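Local structure of beta-N-acetylglucosaminidase Nag2 (Vibrio harveyi, 6EZR) at residues A[90-95]-A[543-548]; A[97-102]-A[337-342]; A[260-265]-A[569-574]. The protein probably hydrolyses terminal non-reducing N-acetyl-D-hexosamine residues of N-acetyl-beta-D-hexosaminides. One frame throughout, in Å; residues are numbered along the deposited sequence. Where two conformers were deposited one is given.

Overall arrangement
Contacts 1 and 2 both join the N-terminal beta-sheet domain to loops of the catalytic TIM barrel, and their first segments follow one another along the chain. Contact 3 lies about 45 Å from contact 2, centre to centre, on the opposite side of the chain's centre, where the first and last barrel strands begin. All three are partly buried, with different chemistry. Contact 1 is polar, water-bridged and next to the sugar-binding residue Trp546. Contact 2 is mainly apolar, a leucine fitted onto a sheet strand with one weak hydrogen bond. Contact 3 has a small phenylalanine-isoleucine centre surrounded by arginines that reach the surface.

Contact 1. Residues A[90-95]-A[543-548]; sequences FRYYSD and GVDWAN
Asp545 pushes its carboxylate against the edge of the Tyr92 ring, where a loop of the N-terminal beta-sheet domain meets a loop of the catalytic TIM barrel. This is the tight part of the contact. Asp545 OD2 lies in the ring plane, 3.3 Å from Tyr92 CE2, where the weakly positive C-H edge probably favours the oxygen; the carboxylate is turned 78° to the ring. Asp545 CG stands between its own backbone N and carbonyl carbon (chi1 68°), which carries the carboxylate across to the tyrosine. The far end of that ring is fixed too, because Tyr92 OH hydrogen-bonds to Asp536 O and Thr534 OG1 in the same barrel loop. Arg91 offers just its aliphatic base to the aspartate; its guanidinium leaves for Ser124 O and the ring of Tyr126.

The other side is looser and wetter. Asp95 OD1 stays 4.4 Å from Asp545 OD1, and a water donates to both, at 2.6 Å from Asp95 OD1 and 2.8 Å from Asp545 OD1, which probably eases the meeting of like charges. Exposed Ser94 OG lies 3.4 Å from Gly543 O. Asp545 also opens the type I turn that carries Trp546, which binds N-acetyl-D-glucosamine. A second water accepts from Arg91 N and sits 2.8 Å from both Asp95 OD2 and Asp545 OD2, with more acceptors around it than protons; Asp95 OD2 also takes the N-H of Tyr92 at 3.0 Å.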
loop_
_atom_site.group_PDB
_atom_site.type_symbol
_atom_site.label_atom_id
_atom_site.label_comp_id
_atom_site.label_asym_id
_atom_site.label_seq_id
_atom_site.Cartn_x
_atom_site.Cartn_y
_atom_site.Cartn_z
ATOM N N PHE A 90 -5.286 22.079 9.357
ATOM C CA PHE A 90 -4.568 21.560 8.200
ATOM C C PHE A 90 -3.114 21.981 8.344
ATOM O O PHE A 90 -2.819 23.155 8.552
ATOM C CB PHE A 90 -5.109 22.129 6.880
ATOM C CG PHE A 90 -6.401 21.503 6.369
ATOM C CD1 PHE A 90 -7.052 20.454 7.008
ATOM C CD2 PHE A 90 -6.955 21.988 5.189
ATOM C CE1 PHE A 90 -8.227 19.925 6.484
ATOM C CE2 PHE A 90 -8.124 21.457 4.661
ATOM C CZ PHE A 90 -8.756 20.421 5.309
ATOM N N ARG A 91 -2.213 21.015 8.238
ATOM C CA ARG A 91 -0.779 21.277 8.273
ATOM C C ARG A 91 -0.132 21.209 6.893
ATOM O O ARG A 91 1.035 21.532 6.765
ATOM C CB ARG A 91 -0.080 20.262 9.182
ATOM C CG ARG A 91 -0.737 20.036 10.523
ATOM C CD ARG A 91 -0.600 21.244 11.433
ATOM N NE ARG A 91 -1.397 21.108 12.646
ATOM C CZ ARG A 91 -1.489 22.028 13.604
ATOM N NH1 ARG A 91 -2.278 21.803 14.654
ATOM N NH2 ARG A 91 -0.808 23.174 13.526
ATOM N N TYR A 92 -0.874 20.775 5.875
ATOM C CA TYR A 92 -0.298 20.479 4.554
ATOM C C TYR A 92 -1.153 21.020 3.409
ATOM O O TYR A 92 -2.378 21.022 3.494
ATOM C CB TYR A 92 -0.140 18.960 4.402
ATOM C CG TYR A 92 0.885 18.372 5.340
ATOM C CD1 TYR A 92 2.261 18.484 5.066
ATOM C CD2 TYR A 92 0.498 17.739 6.515
ATOM C CE1 TYR A 92 3.208 17.952 5.929
ATOM C CE2 TYR A 92 1.440 17.210 7.385
ATOM C CZ TYR A 92 2.789 17.314 7.086
ATOM O OH TYR A 92 3.725 16.794 7.946
ATOM N N TYR A 93 -0.499 21.446 2.327
ATOM C CA TYR A 93 -1.204 21.920 1.116
ATOM C C TYR A 93 -2.053 20.863 0.387
ATOM O O TYR A 93 -3.004 21.215 -0.317
ATOM C CB TYR A 93 -0.217 22.556 0.136
ATOM C CG TYR A 93 0.425 23.813 0.674
ATOM C CD1 TYR A 93 -0.352 24.925 1.020
ATOM C CD2 TYR A 93 1.808 23.902 0.843
ATOM C CE1 TYR A 93 0.226 26.082 1.521
ATOM C CE2 TYR A 93 2.398 25.062 1.345
ATOM C CZ TYR A 93 1.600 26.147 1.685
ATOM O OH TYR A 93 2.169 27.295 2.186
ATOM N N SER A 94 -1.710 19.586 0.540
ATOM C CA SER A 94 -2.507 18.495 -0.044
ATOM C C SER A 94 -3.867 18.294 0.636
ATOM O O SER A 94 -4.761 17.682 0.053
ATOM C CB SER A 94 -1.718 17.181 -0.040
ATOM O OG SER A 94 -0.871 17.074 1.091
ATOM N N ASP A 95 -4.018 18.806 1.855
ATOM C CA ASP A 95 -5.316 18.834 2.549
ATOM C C ASP A 95 -6.372 19.680 1.810
ATOM O O ASP A 95 -7.567 19.506 2.031
ATOM C CB ASP A 95 -5.165 19.353 3.988
ATOM C CG ASP A 95 -4.240 18.487 4.848
ATOM O OD1 ASP A 95 -4.416 17.246 4.860
ATOM O OD2 ASP A 95 -3.351 19.061 5.524
ATOM N N GLY A 543 1.654 13.793 1.059
ATOM C CA GLY A 543 1.188 12.670 1.860
ATOM C C GLY A 543 -0.011 13.003 2.716
ATOM O O GLY A 543 -0.575 14.083 2.628
ATOM N N VAL A 544 -0.390 12.049 3.553
ATOM C CA VAL A 544 -1.456 12.235 4.529
ATOM C C VAL A 544 -0.817 12.246 5.915
ATOM O O VAL A 544 0.345 11.833 6.065
ATOM C CB VAL A 544 -2.568 11.165 4.370
ATOM C CG1 VAL A 544 -3.098 11.197 2.947
ATOM C CG2 VAL A 544 -2.081 9.763 4.707
ATOM N N ASP A 545 -1.555 12.746 6.911
ATOM C CA ASP A 545 -1.032 12.838 8.286
ATOM C C ASP A 545 -1.936 12.343 9.418
ATOM O O ASP A 545 -1.596 12.526 10.590
ATOM C CB ASP A 545 -0.514 14.264 8.587
ATOM C CG ASP A 545 -1.621 15.319 8.651
ATOM O OD1 ASP A 545 -2.791 15.040 8.291
ATOM O OD2 ASP A 545 -1.291 16.455 9.065
ATOM N N TRP A 546 -3.030 11.666 9.093
ATOM C CA TRP A 546 -4.037 11.320 10.111
ATOM C C TRP A 546 -3.496 10.512 11.280
ATOM O O TRP A 546 -3.922 10.711 12.420
ATOM C CB TRP A 546 -5.227 10.610 9.483
ATOM C CG TRP A 546 -4.983 9.225 8.989
ATOM C CD1 TRP A 546 -4.726 8.847 7.703
ATOM C CD2 TRP A 546 -5.027 8.020 9.763
ATOM N NE1 TRP A 546 -4.596 7.487 7.632
ATOM C CE2 TRP A 546 -4.771 6.952 8.881
ATOM C CE3 TRP A 546 -5.226 7.743 11.123
ATOM C CZ2 TRP A 546 -4.731 5.616 9.308
ATOM C CZ3 TRP A 546 -5.182 6.400 11.554
ATOM C CH2 TRP A 546 -4.937 5.362 10.645
ATOM N N ALA A 547 -2.572 9.597 10.978
ATOM C CA ALA A 547 -1.854 8.791 11.970
ATOM C C ALA A 547 -0.496 9.393 12.355
ATOM O O ALA A 547 0.394 8.671 12.792
ATOM C CB ALA A 547 -1.636 7.394 11.413
ATOM N N ASN A 548 -0.357 10.707 12.214
ATOM C CA ASN A 548 0.913 11.458 12.366
ATOM C C ASN A 548 1.878 11.403 11.180
ATOM O O ASN A 548 1.899 10.421 10.429
ATOM C CB ASN A 548 1.684 11.148 13.676
ATOM C CG ASN A 548 1.110 11.867 14.885
ATOM O OD1 ASN A 548 0.224 12.726 14.777
ATOM N ND2 ASN A 548 1.606 11.507 16.051
HETATM O O HOH W 1 -3.121 18.396 8.210
HETATM O O HOH W 2 -3.617 14.851 5.626
#

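Contact 2. Residues A[97-102]-A[337-342]; sequences FNEAMI and LSQRYG
Leu337 is laid across one face of strand 99-105, between the side chains of Glu99 and Met101, and this apolar fit makes up most of the contact. The strand belongs to the mixed sheet of the N-terminal domain, while Leu337 comes from a catalytic-domain loop, so the contact is part of the joint between the two. With CG anti to the backbone N (chi1 -166°), Leu337 sends its CD2 methyl down onto the strand backbone, where it stops 3.5 Å from Ala100 CA. Met101 closes one flank: its CG lies 3.7 Å from Leu337 CD2, the two chains crossing at a slant. On the other flank Glu99 runs past Leu337 in the opposite direction, with Glu99 CD 3.9 Å from Leu337 CB.

The polar contribution is slight. Leu337 N donates to Glu99 OE1 in a nearly straight bond (173°), but at 3.5 Å it is weak. Within the loop, Ser338 N gives a similarly weak bond to Gln339 OE1, which leaves that amide oxygen 4.0 Å from Glu99 OE2, two acceptors near each other.

Sulfur supplies a third kind of approach. With CG between its backbone N and carbonyl carbon (chi1 63°), the Met101 chain brings SD to 3.3 Å from Ser338 OG, at the rim of the leucine's seat.

Strand 99-105 runs between strands 38-42 and 110-117, and Thr40 of the former touches both Met101 and Leu337. Ala100 turns its methyl to the other face of the sheet, among Val8, Phe41, Val115 and Val117. Beyond Gln339 the loop departs into strand 341-342, which pairs with strand 323-324, while Tyr341 OH reaches Phe276 N.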
loop_
_atom_site.group_PDB
_atom_site.type_symbol
_atom_site.label_atom_id
_atom_site.label_comp_id
_atom_site.label_asym_id
_atom_site.label_seq_id
_atom_site.Cartn_x
_atom_site.Cartn_y
_atom_site.Cartn_z
ATOM N N PHE A 97 -8.148 21.204 -1.934
ATOM C CA PHE A 97 -8.781 20.575 -3.090
ATOM C C PHE A 97 -7.694 20.100 -4.036
ATOM O O PHE A 97 -6.763 20.852 -4.317
ATOM C CB PHE A 97 -9.687 21.555 -3.860
ATOM C CG PHE A 97 -10.863 22.098 -3.087
ATOM C CD1 PHE A 97 -11.353 21.482 -1.930
ATOM C CD2 PHE A 97 -11.532 23.229 -3.569
ATOM C CE1 PHE A 97 -12.459 22.001 -1.257
ATOM C CE2 PHE A 97 -12.644 23.746 -2.900
ATOM C CZ PHE A 97 -13.105 23.130 -1.741
ATOM N N ASN A 98 -7.796 18.858 -4.503
ATOM C CA ASN A 98 -6.839 18.334 -5.484
ATOM C C ASN A 98 -7.125 18.840 -6.902
ATOM O O ASN A 98 -6.198 19.119 -7.672
ATOM C CB ASN A 98 -6.801 16.802 -5.478
ATOM C CG ASN A 98 -5.867 16.238 -6.546
ATOM O OD1 ASN A 98 -6.300 15.555 -7.472
ATOM N ND2 ASN A 98 -4.580 16.554 -6.436
ATOM N N GLU A 99 -8.407 18.951 -7.237
ATOM C CA GLU A 99 -8.829 19.277 -8.592
ATOM C C GLU A 99 -10.217 19.904 -8.565
ATOM O O GLU A 99 -10.973 19.694 -7.618
ATOM C CB GLU A 99 -8.847 17.996 -9.433
ATOM C CG GLU A 99 -8.312 18.143 -10.848
ATOM C CD GLU A 99 -8.054 16.801 -11.518
ATOM O OE1 GLU A 99 -7.720 15.820 -10.818
ATOM O OE2 GLU A 99 -8.190 16.725 -12.759
ATOM N N ALA A 100 -10.534 20.661 -9.615
ATOM C CA ALA A 100 -11.846 21.280 -9.774
ATOM C C ALA A 100 -12.225 21.472 -11.243
ATOM O O ALA A 100 -11.357 21.564 -12.122
ATOM C CB ALA A 100 -11.901 22.605 -9.036
ATOM N N MET A 101 -13.534 21.532 -11.485
ATOM C CA MET A 101 -14.097 21.705 -12.819
ATOM C C MET A 101 -15.512 22.283 -12.727
ATOM O O MET A 101 -16.136 22.236 -11.665
ATOM C CB MET A 101 -14.095 20.380 -13.583
ATOM C CG MET A 101 -14.958 19.274 -12.992
ATOM S SD MET A 101 -15.604 18.175 -14.272
ATOM C CE MET A 101 -16.927 19.186 -14.945
ATOM N N ILE A 102 -16.014 22.839 -13.826
ATOM C CA ILE A 102 -17.403 23.320 -13.859
ATOM C C ILE A 102 -18.206 22.686 -14.986
ATOM O O ILE A 102 -17.666 22.343 -16.034
ATOM C CB ILE A 102 -17.533 24.864 -13.917
ATOM C CG1 ILE A 102 -16.685 25.467 -15.040
ATOM C CG2 ILE A 102 -17.167 25.475 -12.570
ATOM C CD1 ILE A 102 -17.144 26.856 -15.446
ATOM N N LEU A 337 -10.429 14.024 -12.033
ATOM C CA LEU A 337 -11.815 14.492 -11.881
ATOM C C LEU A 337 -12.645 14.493 -13.182
ATOM O O LEU A 337 -13.831 14.153 -13.152
ATOM C CB LEU A 337 -11.797 15.891 -11.270
ATOM C CG LEU A 337 -13.071 16.509 -10.695
ATOM C CD1 LEU A 337 -13.534 15.769 -9.450
ATOM C CD2 LEU A 337 -12.781 17.967 -10.365
ATOM N N SER A 338 -12.010 14.858 -14.302
ATOM C CA SER A 338 -12.677 14.979 -15.628
ATOM C C SER A 338 -12.424 13.851 -16.647
ATOM O O SER A 338 -13.066 13.815 -17.697
ATOM C CB SER A 338 -12.281 16.306 -16.276
ATOM O OG SER A 338 -12.667 17.386 -15.449
ATOM N N GLN A 339 -11.497 12.949 -16.339
ATOM C CA GLN A 339 -11.133 11.859 -17.238
ATOM C C GLN A 339 -11.871 10.587 -16.840
ATOM O O GLN A 339 -12.391 10.479 -15.728
ATOM C CB GLN A 339 -9.620 11.611 -17.189
ATOM C CG GLN A 339 -8.754 12.812 -17.565
ATOM C CD GLN A 339 -8.433 13.739 -16.387
ATOM O OE1 GLN A 339 -9.251 14.588 -16.004
ATOM N NE2 GLN A 339 -7.233 13.590 -15.818
ATOM N N ARG A 340 -11.939 9.639 -17.768
ATOM C CA ARG A 340 -12.295 8.260 -17.444
ATOM C C ARG A 340 -11.024 7.640 -16.883
ATOM O O ARG A 340 -10.048 7.504 -17.616
ATOM C CB ARG A 340 -12.749 7.492 -18.693
ATOM C CG ARG A 340 -12.978 5.994 -18.471
ATOM C CD ARG A 340 -13.285 5.272 -19.778
ATOM N NE ARG A 340 -13.997 4.003 -19.572
ATOM C CZ ARG A 340 -13.508 2.775 -19.765
ATOM N NH1 ARG A 340 -12.260 2.564 -20.188
ATOM N NH2 ARG A 340 -14.291 1.724 -19.533
ATOM N N TYR A 341 -11.032 7.287 -15.595
ATOM C CA TYR A 341 -9.839 6.744 -14.916
ATOM C C TYR A 341 -9.993 5.275 -14.543
ATOM O O TYR A 341 -11.017 4.885 -13.984
ATOM C CB TYR A 341 -9.497 7.524 -13.633
ATOM C CG TYR A 341 -8.261 6.951 -12.969
ATOM C CD1 TYR A 341 -6.992 7.328 -13.390
ATOM C CD2 TYR A 341 -8.361 5.964 -11.973
ATOM C CE1 TYR A 341 -5.855 6.775 -12.822
ATOM C CE2 TYR A 341 -7.227 5.403 -11.402
ATOM C CZ TYR A 341 -5.978 5.815 -11.828
ATOM O OH TYR A 341 -4.845 5.270 -11.279
ATOM N N GLY A 342 -8.948 4.482 -14.790
ATOM C CA GLY A 342 -8.870 3.137 -14.222
ATOM C C GLY A 342 -7.848 2.173 -14.789
ATOM O O GLY A 342 -6.735 2.557 -15.143
#

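Contact 3. Residues A[260-265]-A[569-574]; sequences SPRFRY and PIRKRI
Phe263 and Ile574 form a small apolar contact at the seam of the TIM barrel, where the first strand, 265-271, and the last, 574-581, start out side by side and in parallel. The two side chains lie alongside each other and point the same way, with Phe263 CE1 4.0 Å from Ile574 CG2. That methyl is anti to the backbone N of Ile574 and meets the ring obliquely. Phe263 also rests on Ile577, three residues beyond Ile574, and Ile574 on Val521, so the pair packs against the start of the barrel wall. Just beyond, Tyr265 makes backbone hydrogen bonds with Trp575 and Ile577, and the regular pairing takes over.

Between the converging chains a water fills in for a direct bond. It accepts from Arg264 N at 2.8 Å and donates, weakly, to Ile574 O at 3.4 Å. The Arg264 side chain, bent at chi3, reaches toward the same carbonyl, its NH2 3.8 Å from Ile574 O and 3.9 Å from Lys572 O, near enough for attraction without a bond to either.

Away from Arg264, Arg262 packs on the phenylalanine and Arg571 comes to Arg262. Phe263 CE2 sits 3.2 Å above the guanidinium plane of Arg262, toward its rim. In one of its two conformers Arg571 NH1 comes to the edge of that guanidinium, 3.9 Å from Arg262 NH2, the planes 54° apart, so this approach is less certain.

Backbone carbonyls probably offset the crowding of positive charge: Arg262 NH1 bonds to Pro560 O, while in the same conformer Arg571 NH1 and NH2 bond to Val564 O and Pro565 O. Between 260-265 and 569-574 the join thus relies on apolar touch and one water, probably helped by guanidinium-carbonyl attraction, until backbone pairing begins at Tyr265.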
loop_
_atom_site.group_PDB
_atom_site.type_symbol
_atom_site.label_atom_id
_atom_site.label_comp_id
_atom_site.label_asym_id
_atom_site.label_seq_id
_atom_site.Cartn_x
_atom_site.Cartn_y
_atom_site.Cartn_z
ATOM N N SER A 260 20.597 -14.340 9.163
ATOM C CA SER A 260 19.315 -15.027 9.156
ATOM C C SER A 260 18.217 -14.032 9.566
ATOM O O SER A 260 18.492 -13.089 10.302
ATOM C CB SER A 260 19.339 -16.259 10.078
ATOM O OG SER A 260 19.154 -15.928 11.446
ATOM N N PRO A 261 16.977 -14.241 9.090
ATOM C CA PRO A 261 15.893 -13.292 9.345
ATOM C C PRO A 261 15.377 -13.296 10.790
ATOM O O PRO A 261 15.157 -14.364 11.361
ATOM C CB PRO A 261 14.790 -13.764 8.392
ATOM C CG PRO A 261 15.059 -15.213 8.174
ATOM C CD PRO A 261 16.548 -15.356 8.221
ATOM N N ARG A 262 15.177 -12.110 11.362
ATOM C CA ARG A 262 14.514 -11.979 12.671
ATOM C C ARG A 262 13.081 -12.506 12.647
ATOM O O ARG A 262 12.686 -13.234 13.544
ATOM C CB ARG A 262 14.493 -10.526 13.162
ATOM C CG ARG A 262 14.661 -10.386 14.668
ATOM C CD ARG A 262 13.400 -10.058 15.437
ATOM N NE ARG A 262 13.260 -8.616 15.627
ATOM C CZ ARG A 262 12.679 -8.015 16.672
ATOM N NH1 ARG A 262 12.630 -6.683 16.694
ATOM N NH2 ARG A 262 12.151 -8.708 17.691
ATOM N N PHE A 263 12.324 -12.132 11.616
ATOM C CA PHE A 263 10.922 -12.559 11.439
ATOM C C PHE A 263 10.712 -13.359 10.147
ATOM O O PHE A 263 11.392 -13.114 9.147
ATOM C CB PHE A 263 10.004 -11.338 11.429
ATOM C CG PHE A 263 9.880 -10.663 12.761
ATOM C CD1 PHE A 263 9.151 -11.250 13.781
ATOM C CD2 PHE A 263 10.487 -9.438 12.996
ATOM C CE1 PHE A 263 9.021 -10.631 15.013
ATOM C CE2 PHE A 263 10.360 -8.806 14.222
ATOM C CZ PHE A 263 9.628 -9.404 15.234
ATOM N N ARG A 264 9.767 -14.302 10.177
ATOM C CA ARG A 264 9.458 -15.149 9.010
ATOM C C ARG A 264 8.706 -14.394 7.902
ATOM O O ARG A 264 9.035 -14.523 6.720
ATOM C CB ARG A 264 8.662 -16.397 9.431
ATOM C CG ARG A 264 9.451 -17.326 10.348
ATOM C CD ARG A 264 8.745 -18.646 10.662
ATOM N NE ARG A 264 7.350 -18.505 11.101
ATOM C CZ ARG A 264 6.946 -18.052 12.291
ATOM N NH1 ARG A 264 7.819 -17.647 13.215
ATOM N NH2 ARG A 264 5.643 -17.987 12.560
ATOM N N TYR A 265 7.691 -13.627 8.297
ATOM C CA TYR A 265 6.883 -12.832 7.375
ATOM C C TYR A 265 7.448 -11.410 7.349
ATOM O O TYR A 265 7.463 -10.732 8.377
ATOM C CB TYR A 265 5.430 -12.839 7.839
ATOM C CG TYR A 265 4.425 -12.170 6.910
ATOM C CD1 TYR A 265 4.304 -10.781 6.851
ATOM C CD2 TYR A 265 3.556 -12.932 6.130
ATOM C CE1 TYR A 265 3.366 -10.172 6.022
ATOM C CE2 TYR A 265 2.614 -12.336 5.307
ATOM C CZ TYR A 265 2.523 -10.958 5.245
ATOM O OH TYR A 265 1.598 -10.373 4.405
ATOM N N PRO A 569 6.865 -17.891 24.644
ATOM C CA PRO A 569 5.992 -18.743 23.819
ATOM C C PRO A 569 5.042 -17.993 22.866
ATOM O O PRO A 569 4.619 -18.571 21.863
ATOM C CB PRO A 569 5.184 -19.530 24.864
ATOM C CG PRO A 569 5.224 -18.686 26.091
ATOM C CD PRO A 569 6.604 -18.106 26.083
ATOM N N ILE A 570 4.715 -16.735 23.180
ATOM C CA ILE A 570 3.824 -15.922 22.340
ATOM C C ILE A 570 4.404 -15.581 20.962
ATOM O O ILE A 570 3.648 -15.296 20.029
ATOM C CB ILE A 570 3.384 -14.614 23.051
ATOM C CG1 ILE A 570 1.970 -14.232 22.582
ATOM C CG2 ILE A 570 4.440 -13.499 22.905
ATOM C CD1 ILE A 570 1.608 -12.775 22.740
ATOM N N ARG A 571 5.730 -15.606 20.847
ATOM C CA ARG A 571 6.394 -15.321 19.571
ATOM C C ARG A 571 6.165 -16.375 18.496
ATOM O O ARG A 571 6.386 -16.111 17.312
ATOM C CB ARG A 571 7.894 -15.077 19.757
ATOM C CG ARG A 571 8.228 -13.600 19.842
ATOM C CD ARG A 571 9.469 -13.236 19.034
ATOM N NE ARG A 571 9.989 -11.951 19.485
ATOM C CZ ARG A 571 10.566 -11.743 20.672
ATOM N NH1 ARG A 571 10.991 -10.528 20.988
ATOM N NH2 ARG A 571 10.722 -12.735 21.553
ATOM N N LYS A 572 5.720 -17.564 18.905
ATOM C CA LYS A 572 5.282 -18.593 17.961
ATOM C C LYS A 572 4.072 -18.138 17.139
ATOM O O LYS A 572 3.887 -18.601 16.015
ATOM C CB LYS A 572 4.949 -19.903 18.687
ATOM C CG LYS A 572 6.173 -20.724 19.082
ATOM C CD LYS A 572 5.848 -22.202 19.279
ATOM C CE LYS A 572 5.170 -22.471 20.618
ATOM N NZ LYS A 572 4.427 -23.762 20.615
ATOM N N ARG A 573 3.262 -17.242 17.711
ATOM C CA ARG A 573 2.075 -16.669 17.048
ATOM C C ARG A 573 2.328 -15.395 16.221
ATOM O O ARG A 573 1.478 -15.016 15.423
ATOM C CB ARG A 573 0.989 -16.377 18.085
ATOM C CG ARG A 573 0.547 -17.592 18.887
ATOM C CD ARG A 573 -0.772 -18.185 18.427
ATOM N NE ARG A 573 -1.065 -19.411 19.173
ATOM C CZ ARG A 573 -1.487 -19.473 20.443
ATOM N NH1 ARG A 573 -1.697 -18.370 21.168
ATOM N NH2 ARG A 573 -1.706 -20.663 21.001
ATOM N N ILE A 574 3.466 -14.730 16.413
ATOM C CA ILE A 574 3.834 -13.581 15.579
ATOM C C ILE A 574 4.448 -14.061 14.257
ATOM O O ILE A 574 5.567 -14.561 14.236
ATOM C CB ILE A 574 4.815 -12.617 16.294
ATOM C CG1 ILE A 574 4.283 -12.191 17.681
ATOM C CG2 ILE A 574 5.089 -11.395 15.424
ATOM C CD1 ILE A 574 2.866 -11.643 17.715
HETATM O O HOH W 3 8.563 -14.987 12.629
#